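Local coordinates for protein glycosyltransferase Gtf1 (Streptococcus gordonii, PDB 5E9T) that is a GT-B-type glycosyltransferase whose added extended beta-sheet domain contacts the stabilizing protein Gtf2, at residues A[160-164]-A[176-180]; A[308-314]-A[478-482]. The protein carries 1 engineered substitution. All coordinates share one frame; numbering follows the deposited sequence.

Contact 1: residues A[160-164]-A[176-180]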
ATOM      1  N   THR A 160     -22.041  17.855  -1.389  1.00 26.10           N
ATOM      2  CA  THR A 160     -21.069  16.862  -0.956  1.00 23.64           C
ATOM      3  C   THR A 160     -19.667  17.429  -1.098  1.00 29.64           C
ATOM      4  O   THR A 160     -19.302  17.931  -2.167  1.00 38.25           O
ATOM      5  CB  THR A 160     -21.198  15.575  -1.773  1.00 26.04           C
ATOM      6  OG1 THR A 160     -22.509  15.023  -1.596  1.00 33.18           O
ATOM      7  CG2 THR A 160     -20.156  14.559  -1.335  1.00 26.32           C
ATOM      8  N   LEU A 161     -18.878  17.325  -0.032  1.00 22.15           N
ATOM      9  CA  LEU A 161     -17.506  17.806  -0.071  1.00 15.16           C
ATOM     10  C   LEU A 161     -16.646  16.835  -0.870  1.00 19.95           C
ATOM     11  O   LEU A 161     -16.499  15.670  -0.486  1.00 29.75           O
ATOM     12  CB  LEU A 161     -16.975  17.932   1.352  1.00 12.55           C
ATOM     13  CG  LEU A 161     -15.547  18.417   1.485  1.00 17.17           C
ATOM     14  CD1 LEU A 161     -15.463  19.777   0.857  1.00 20.61           C
ATOM     15  CD2 LEU A 161     -15.146  18.466   2.945  1.00 29.76           C
ATOM     16  N   TYR A 162     -16.106  17.288  -2.004  1.00 17.48           N
ATOM     17  CA  TYR A 162     -15.152  16.458  -2.726  1.00 17.22           C
ATOM     18  C   TYR A 162     -13.696  16.876  -2.576  1.00 18.81           C
ATOM     19  O   TYR A 162     -12.810  16.043  -2.798  1.00 26.29           O
ATOM     20  CB  TYR A 162     -15.510  16.432  -4.213  1.00 12.93           C
ATOM     21  CG  TYR A 162     -16.732  15.598  -4.487  1.00 19.84           C
ATOM     22  CD1 TYR A 162     -16.630  14.226  -4.641  1.00 23.79           C
ATOM     23  CD2 TYR A 162     -17.992  16.175  -4.564  1.00 24.08           C
ATOM     24  CE1 TYR A 162     -17.739  13.451  -4.882  1.00 24.89           C
ATOM     25  CE2 TYR A 162     -19.112  15.406  -4.806  1.00 28.21           C
ATOM     26  CZ  TYR A 162     -18.977  14.042  -4.965  1.00 32.49           C
ATOM     27  OH  TYR A 162     -20.084  13.260  -5.204  1.00 36.19           O
ATOM     28  N   GLN A 163     -13.416  18.121  -2.192  1.00 11.11           N
ATOM     29  CA  GLN A 163     -12.027  18.557  -2.187  1.00 16.13           C
ATOM     30  C   GLN A 163     -11.860  19.749  -1.255  1.00 17.72           C
ATOM     31  O   GLN A 163     -12.727  20.625  -1.202  1.00 25.67           O
ATOM     32  CB  GLN A 163     -11.584  18.892  -3.616  1.00 18.67           C
ATOM     33  CG  GLN A 163     -10.374  19.785  -3.750  1.00 24.65           C
ATOM     34  CD  GLN A 163     -10.107  20.132  -5.197  1.00 27.62           C
ATOM     35  OE1 GLN A 163     -10.890  20.839  -5.831  1.00 30.62           O
ATOM     36  NE2 GLN A 163      -9.004  19.631  -5.732  1.00 31.41           N
ATOM     37  N   ARG A 164     -10.718  19.805  -0.576  1.00 10.89           N
ATOM     38  CA  ARG A 164     -10.393  20.904   0.319  1.00 16.76           C
ATOM     39  C   ARG A 164      -8.981  21.380   0.023  1.00 13.21           C
ATOM     40  O   ARG A 164      -8.074  20.567  -0.185  1.00  9.76           O
ATOM     41  CB  ARG A 164     -10.514  20.493   1.787  1.00 24.38           C
ATOM     42  CG  ARG A 164     -10.184  21.615   2.749  1.00 18.83           C
ATOM     43  CD  ARG A 164     -10.322  21.194   4.199  1.00 12.62           C
ATOM     44  NE  ARG A 164     -11.658  20.703   4.519  1.00 26.57           N
ATOM     45  CZ  ARG A 164     -11.909  19.525   5.079  1.00 34.84           C
ATOM     46  NH1 ARG A 164     -10.914  18.714   5.400  1.00 60.09           N
ATOM     47  NH2 ARG A 164     -13.156  19.165   5.335  1.00 34.66           N
ATOM     48  N   ASP A 176      -3.699  20.590  -1.616  1.00 18.69           N
ATOM     49  CA  ASP A 176      -5.113  20.256  -1.540  1.00 27.80           C
ATOM     50  C   ASP A 176      -5.263  18.767  -1.258  1.00 31.75           C
ATOM     51  O   ASP A 176      -4.314  17.986  -1.375  1.00 33.27           O
ATOM     52  CB  ASP A 176      -5.873  20.661  -2.813  1.00 36.95           C
ATOM     53  CG  ASP A 176      -5.416  19.904  -4.046  1.00 49.17           C
ATOM     54  OD1 ASP A 176      -5.794  18.723  -4.198  1.00 50.07           O
ATOM     55  OD2 ASP A 176      -4.705  20.503  -4.882  1.00 64.33           O
HETATM   56  N   MSE A 177      -6.477  18.382  -0.883  1.00 39.48           N
HETATM   57  CA  MSE A 177      -6.765  17.021  -0.464  1.00 60.95           C
HETATM   58  C   MSE A 177      -8.096  16.544  -1.025  1.00 36.06           C
HETATM   59  O   MSE A 177      -9.004  17.342  -1.230  1.00 31.80           O
HETATM   60  CB  MSE A 177      -6.784  16.941   1.056  1.00117.34           C
HETATM   61  CG  MSE A 177      -7.627  18.031   1.678  1.00172.82           C
HETATM   62 SE   MSE A 177      -8.054  17.675   3.524  1.00203.68          SE
HETATM   63  CE  MSE A 177      -6.568  18.635   4.303  1.00242.13           C
ATOM     64  N   LEU A 178      -8.219  15.243  -1.259  1.00 28.55           N
ATOM     65  CA  LEU A 178      -9.421  14.659  -1.842  1.00 25.12           C
ATOM     66  C   LEU A 178     -10.255  14.003  -0.752  1.00 23.82           C
ATOM     67  O   LEU A 178      -9.739  13.202   0.036  1.00 28.05           O
ATOM     68  CB  LEU A 178      -9.076  13.619  -2.905  1.00 27.63           C
ATOM     69  CG  LEU A 178      -8.415  14.069  -4.192  1.00 40.18           C
ATOM     70  CD1 LEU A 178      -8.782  13.095  -5.313  1.00 49.84           C
ATOM     71  CD2 LEU A 178      -8.764  15.523  -4.544  1.00 35.68           C
ATOM     72  N   ILE A 179     -11.546  14.320  -0.721  1.00 13.59           N
ATOM     73  CA  ILE A 179     -12.458  13.782   0.279  1.00  9.25           C
ATOM     74  C   ILE A 179     -13.319  12.705  -0.361  1.00 15.67           C
ATOM     75  O   ILE A 179     -13.933  12.926  -1.414  1.00 11.81           O
ATOM     76  CB  ILE A 179     -13.331  14.887   0.890  1.00  9.71           C
ATOM     77  CG1 ILE A 179     -12.444  16.033   1.376  1.00 12.41           C
ATOM     78  CG2 ILE A 179     -14.169  14.321   2.022  1.00 14.69           C
ATOM     79  CD1 ILE A 179     -11.503  15.646   2.482  1.00  5.68           C
ATOM     80  N   GLU A 180     -13.347  11.532   0.266  1.00 26.08           N
ATOM     81  CA  GLU A 180     -14.241  10.449  -0.121  1.00 28.54           C
ATOM     82  C   GLU A 180     -14.832   9.863   1.154  1.00 40.73           C
ATOM     83  O   GLU A 180     -14.096   9.320   1.982  1.00 47.93           O
ATOM     84  CB  GLU A 180     -13.484   9.383  -0.922  1.00 35.11           C
ATOM     85  CG  GLU A 180     -14.337   8.521  -1.836  1.00 41.17           C
ATOM     86  CD  GLU A 180     -13.495   7.656  -2.762  1.00 46.11           C
ATOM     87  OE1 GLU A 180     -12.575   6.971  -2.267  1.00 45.24           O
ATOM     88  OE2 GLU A 180     -13.742   7.669  -3.987  1.00 52.97           O
TER

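Contact 2: residues A[308-314]-A[478-482]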
ATOM      1  N   LEU A 308      -2.092  25.564  42.742  1.00 67.92           N
ATOM      2  CA  LEU A 308      -2.659  26.685  43.482  1.00 70.52           C
ATOM      3  C   LEU A 308      -1.625  27.800  43.542  1.00 68.05           C
ATOM      4  O   LEU A 308      -0.524  27.599  44.063  1.00 64.02           O
ATOM      5  CB  LEU A 308      -3.079  26.241  44.886  1.00 70.55           C
ATOM      6  CG  LEU A 308      -4.135  25.133  44.827  1.00 68.44           C
ATOM      7  CD1 LEU A 308      -4.337  24.470  46.176  1.00 63.01           C
ATOM      8  CD2 LEU A 308      -5.449  25.691  44.298  1.00 69.46           C
ATOM      9  N   ASP A 309      -1.973  28.964  42.987  1.00 71.27           N
ATOM     10  CA  ASP A 309      -1.050  30.096  42.998  1.00 79.55           C
ATOM     11  C   ASP A 309      -0.656  30.472  44.420  1.00 85.76           C
ATOM     12  O   ASP A 309       0.489  30.863  44.676  1.00 92.26           O
ATOM     13  CB  ASP A 309      -1.690  31.295  42.296  1.00 81.86           C
ATOM     14  CG  ASP A 309      -1.347  31.365  40.825  1.00 83.98           C
ATOM     15  OD1 ASP A 309      -0.294  30.821  40.430  1.00 82.59           O
ATOM     16  OD2 ASP A 309      -2.133  31.967  40.065  1.00 85.35           O
ATOM     17  N   GLN A 310      -1.601  30.375  45.347  1.00 86.70           N
ATOM     18  CA  GLN A 310      -1.427  30.759  46.740  1.00 90.91           C
ATOM     19  C   GLN A 310      -2.504  30.029  47.527  1.00 92.77           C
ATOM     20  O   GLN A 310      -3.425  29.447  46.950  1.00 95.03           O
ATOM     21  CB  GLN A 310      -1.538  32.275  46.914  1.00 97.31           C
ATOM     22  CG  GLN A 310      -2.972  32.810  47.046  1.00106.62           C
ATOM     23  CD  GLN A 310      -3.912  32.417  45.901  1.00114.19           C
ATOM     24  OE1 GLN A 310      -3.569  31.637  45.014  1.00114.40           O
ATOM     25  NE2 GLN A 310      -5.102  32.995  45.910  1.00117.93           N
ATOM     26  N   LEU A 311      -2.379  30.043  48.846  1.00 94.11           N
ATOM     27  CA  LEU A 311      -3.402  29.482  49.720  1.00 95.58           C
ATOM     28  C   LEU A 311      -4.293  30.613  50.234  1.00 95.05           C
ATOM     29  O   LEU A 311      -3.810  31.533  50.900  1.00101.28           O
ATOM     30  CB  LEU A 311      -2.759  28.707  50.870  1.00100.20           C
ATOM     31  CG  LEU A 311      -2.793  27.184  50.730  1.00103.93           C
ATOM     32  CD1 LEU A 311      -1.915  26.522  51.755  1.00100.83           C
ATOM     33  CD2 LEU A 311      -4.191  26.703  50.904  1.00110.26           C
ATOM     34  N   THR A 312      -5.590  30.550  49.911  1.00 87.26           N
ATOM     35  CA  THR A 312      -6.547  31.583  50.309  1.00 85.40           C
ATOM     36  C   THR A 312      -7.126  31.260  51.682  1.00 86.76           C
ATOM     37  O   THR A 312      -7.799  30.237  51.858  1.00 86.08           O
ATOM     38  CB  THR A 312      -7.691  31.705  49.301  1.00 83.45           C
ATOM     39  OG1 THR A 312      -8.444  30.482  49.270  1.00 79.86           O
ATOM     40  CG2 THR A 312      -7.170  32.004  47.920  1.00 85.53           C
ATOM     41  N   TYR A 313      -6.881  32.120  52.630  1.00 91.69           N
ATOM     42  CA  TYR A 313      -7.527  32.051  53.930  1.00 95.28           C
ATOM     43  C   TYR A 313      -8.791  32.904  53.947  1.00 98.29           C
ATOM     44  O   TYR A 313      -8.889  33.894  53.215  1.00 91.63           O
ATOM     45  CB  TYR A 313      -6.564  32.503  55.018  1.00 92.21           C
ATOM     46  CG  TYR A 313      -5.442  31.512  55.179  1.00 86.59           C
ATOM     47  CD1 TYR A 313      -5.659  30.170  54.961  1.00 85.52           C
ATOM     48  CD2 TYR A 313      -4.169  31.909  55.510  1.00 83.51           C
ATOM     49  CE1 TYR A 313      -4.647  29.248  55.090  1.00 89.11           C
ATOM     50  CE2 TYR A 313      -3.145  30.987  55.641  1.00 87.68           C
ATOM     51  CZ  TYR A 313      -3.392  29.656  55.428  1.00 93.04           C
ATOM     52  OH  TYR A 313      -2.386  28.723  55.553  1.00 97.70           O
ATOM     53  N   PRO A 314      -9.782  32.542  54.768  1.00104.61           N
ATOM     54  CA  PRO A 314     -11.086  33.213  54.682  1.00105.50           C
ATOM     55  C   PRO A 314     -11.075  34.656  55.169  1.00108.37           C
ATOM     56  O   PRO A 314     -10.054  35.176  55.630  1.00105.90           O
ATOM     57  CB  PRO A 314     -11.982  32.332  55.562  1.00 98.77           C
ATOM     58  CG  PRO A 314     -11.051  31.754  56.565  1.00 96.69           C
ATOM     59  CD  PRO A 314      -9.766  31.506  55.820  1.00101.80           C
ATOM     60  N   TYR A 478      -5.210  22.751  54.514  1.00 78.96           N
ATOM     61  CA  TYR A 478      -4.058  23.648  54.414  1.00 85.40           C
ATOM     62  C   TYR A 478      -2.741  22.884  54.545  1.00 91.05           C
ATOM     63  O   TYR A 478      -1.718  23.300  53.989  1.00 91.84           O
ATOM     64  CB  TYR A 478      -4.159  24.746  55.474  1.00 88.84           C
ATOM     65  CG  TYR A 478      -5.337  25.683  55.274  1.00 90.70           C
ATOM     66  CD1 TYR A 478      -5.680  26.144  54.007  1.00 90.31           C
ATOM     67  CD2 TYR A 478      -6.114  26.096  56.350  1.00 94.74           C
ATOM     68  CE1 TYR A 478      -6.753  27.002  53.821  1.00 92.48           C
ATOM     69  CE2 TYR A 478      -7.192  26.949  56.171  1.00 98.77           C
ATOM     70  CZ  TYR A 478      -7.507  27.399  54.907  1.00 95.44           C
ATOM     71  OH  TYR A 478      -8.579  28.244  54.726  1.00 92.17           O
ATOM     72  N   GLN A 479      -2.752  21.758  55.264  1.00 91.52           N
ATOM     73  CA  GLN A 479      -1.566  20.911  55.347  1.00 87.90           C
ATOM     74  C   GLN A 479      -1.268  20.241  53.996  1.00 73.93           C
ATOM     75  O   GLN A 479      -0.158  20.382  53.463  1.00 67.83           O
ATOM     76  CB  GLN A 479      -1.719  19.923  56.534  1.00100.33           C
ATOM     77  CG  GLN A 479      -1.778  20.711  57.944  1.00112.70           C
ATOM     78  CD  GLN A 479      -2.165  19.936  59.269  1.00116.76           C
ATOM     79  OE1 GLN A 479      -3.299  19.603  59.511  1.00116.79           O
ATOM     80  NE2 GLN A 479      -1.187  19.737  60.127  1.00116.96           N
ATOM     81  N   VAL A 480      -2.262  19.590  53.377  1.00 70.99           N
ATOM     82  CA  VAL A 480      -2.006  18.913  52.098  1.00 71.51           C
ATOM     83  C   VAL A 480      -1.843  19.904  50.941  1.00 65.78           C
ATOM     84  O   VAL A 480      -1.171  19.596  49.947  1.00 60.51           O
ATOM     85  CB  VAL A 480      -3.117  17.891  51.787  1.00 77.36           C
ATOM     86  CG1 VAL A 480      -2.954  16.642  52.627  1.00 85.70           C
ATOM     87  CG2 VAL A 480      -4.472  18.493  52.027  1.00 73.66           C
ATOM     88  N   ALA A 481      -2.439  21.097  51.045  1.00 64.35           N
ATOM     89  CA  ALA A 481      -2.518  22.003  49.901  1.00 62.21           C
ATOM     90  C   ALA A 481      -1.181  22.640  49.579  1.00 66.79           C
ATOM     91  O   ALA A 481      -0.887  22.891  48.407  1.00 69.91           O
ATOM     92  CB  ALA A 481      -3.522  23.115  50.168  1.00 60.68           C
ATOM     93  N   GLU A 482      -0.385  22.968  50.601  1.00 72.34           N
ATOM     94  CA  GLU A 482       0.938  23.540  50.350  1.00 76.96           C
ATOM     95  C   GLU A 482       1.858  22.650  49.535  1.00 68.79           C
ATOM     96  O   GLU A 482       2.719  23.198  48.832  1.00 62.54           O
ATOM     97  CB  GLU A 482       1.662  23.918  51.634  1.00 88.01           C
ATOM     98  CG  GLU A 482       1.147  25.120  52.268  1.00 93.54           C
ATOM     99  CD  GLU A 482       2.238  25.846  52.952  1.00 95.83           C
ATOM    100  OE1 GLU A 482       2.282  27.072  52.782  1.00 94.52           O
ATOM    101  OE2 GLU A 482       3.053  25.200  53.649  1.00 98.70           O
TER

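Contact 1: residues A[160-164]-A[176-180]
Arg164 and Met177, modelled as selenomethionine, form a hydrogen-bonded antiparallel pair between the two arms of a beta hairpin in the extended beta-sheet domain. Arg164 N gives a bond to Met177 O (3.1 Å), and Met177 N returns one to Arg164 O (2.8 Å). Gln163 and Leu178 make the adjoining non-hydrogen-bonded pair. Beyond it Ile179 N hydrogen-bonds to Tyr162 O at 3.0 Å. On its other edge strand 158-167 is bulged: Tyr162 and Gln163 both face Tyr151, a classic beta bulge.

Among the side chains, Ile179 turns CG1 toward Leu161 CG, 3.9 Å away. Arg164 runs alongside Met177 on the same face; its CG is anti to the backbone N (chi1 -180°) and the chain stays extended up to a bend at chi3, which brings NH1 3.6 Å from SE, although the Met177 side chain is poorly ordered. The guanidinium has its salt bridge with Glu150. On the other face, Gln163 OE1 is hydrogen-bonded to Asn140 of the Gtf2 chain, and the ring of Tyr162 meets Phe139 of that chain.

Backbone bonds therefore carry the pairing, while the polar ends of Arg164 and Gln163 turn respectively to the neighbouring strand and to Gtf2.

Contact 2: residues A[308-314]-A[478-482]
Where the chain crosses between the two Rossmann-like halves of the GT-B fold, the connecting segment 308-314 packs against the end of helix 474-481. Tyr313 and Tyr478 meet there as a T-shaped pair, with planes at 84° and centroids 4.5 Å apart. Tyr313 supplies the edge: its CE1 sits over the centre of the Tyr478 ring and comes within 3.3 Å of Tyr478 CE1. Tyr478 has its CG anti to its carbonyl carbon (chi1 -65°), which carries the ring off the helix toward the loop.

Leu311 works on the rim of that same ring. Its CD2 approaches Tyr478 CD1 near the ring plane at 3.5 Å and also rests on Ala481 CB, 3.7 Å away. The other branch, CD1, lies against the aliphatic CG of Glu482 (3.4 Å), the two side chains crossing at about a right angle. Deeper in, Leu308 CD1 adds a looser apolar touch to Ala481 CB at 4.3 Å. Helix 408-415 backs this end, with Met411 against Leu308 and Val414 against Ala481.

At the hydroxyl end of Tyr478, Pro314 CD packs 3.6 Å from Tyr478 OH, a hydroxyl that has a weak hydrogen bond to Arg318. Leu308 is also tied through its backbone to Tyr484 and to Thr486, which opens helix 486-500.

Across the two segments the chemistry is apolar and aromatic, made by two rings, leucine branches and an alanine; the polar ties, from the Leu308 backbone and the Tyr478 hydroxyl, go to residues outside them.

Overall arrangement
The two contacts lie on opposite sides of the chain's centre, their own centres about 53 Å apart, and share no strand or helix. Contact 1 is buried and local: consecutive strands of the antiparallel sheet, a short turn apart in sequence, are zipped by main-chain bonds, and part of its cover comes from the Gtf2 chain. Contact 2 is only partly buried and brings together residues separated by more than 160 positions. Lacking a strand register, it depends on side-chain shape, with no other protein chain of the assembly touching it. One thus builds the sheet beside the partner protein; the other joins a loop to a helix in the glycosyltransferase fold.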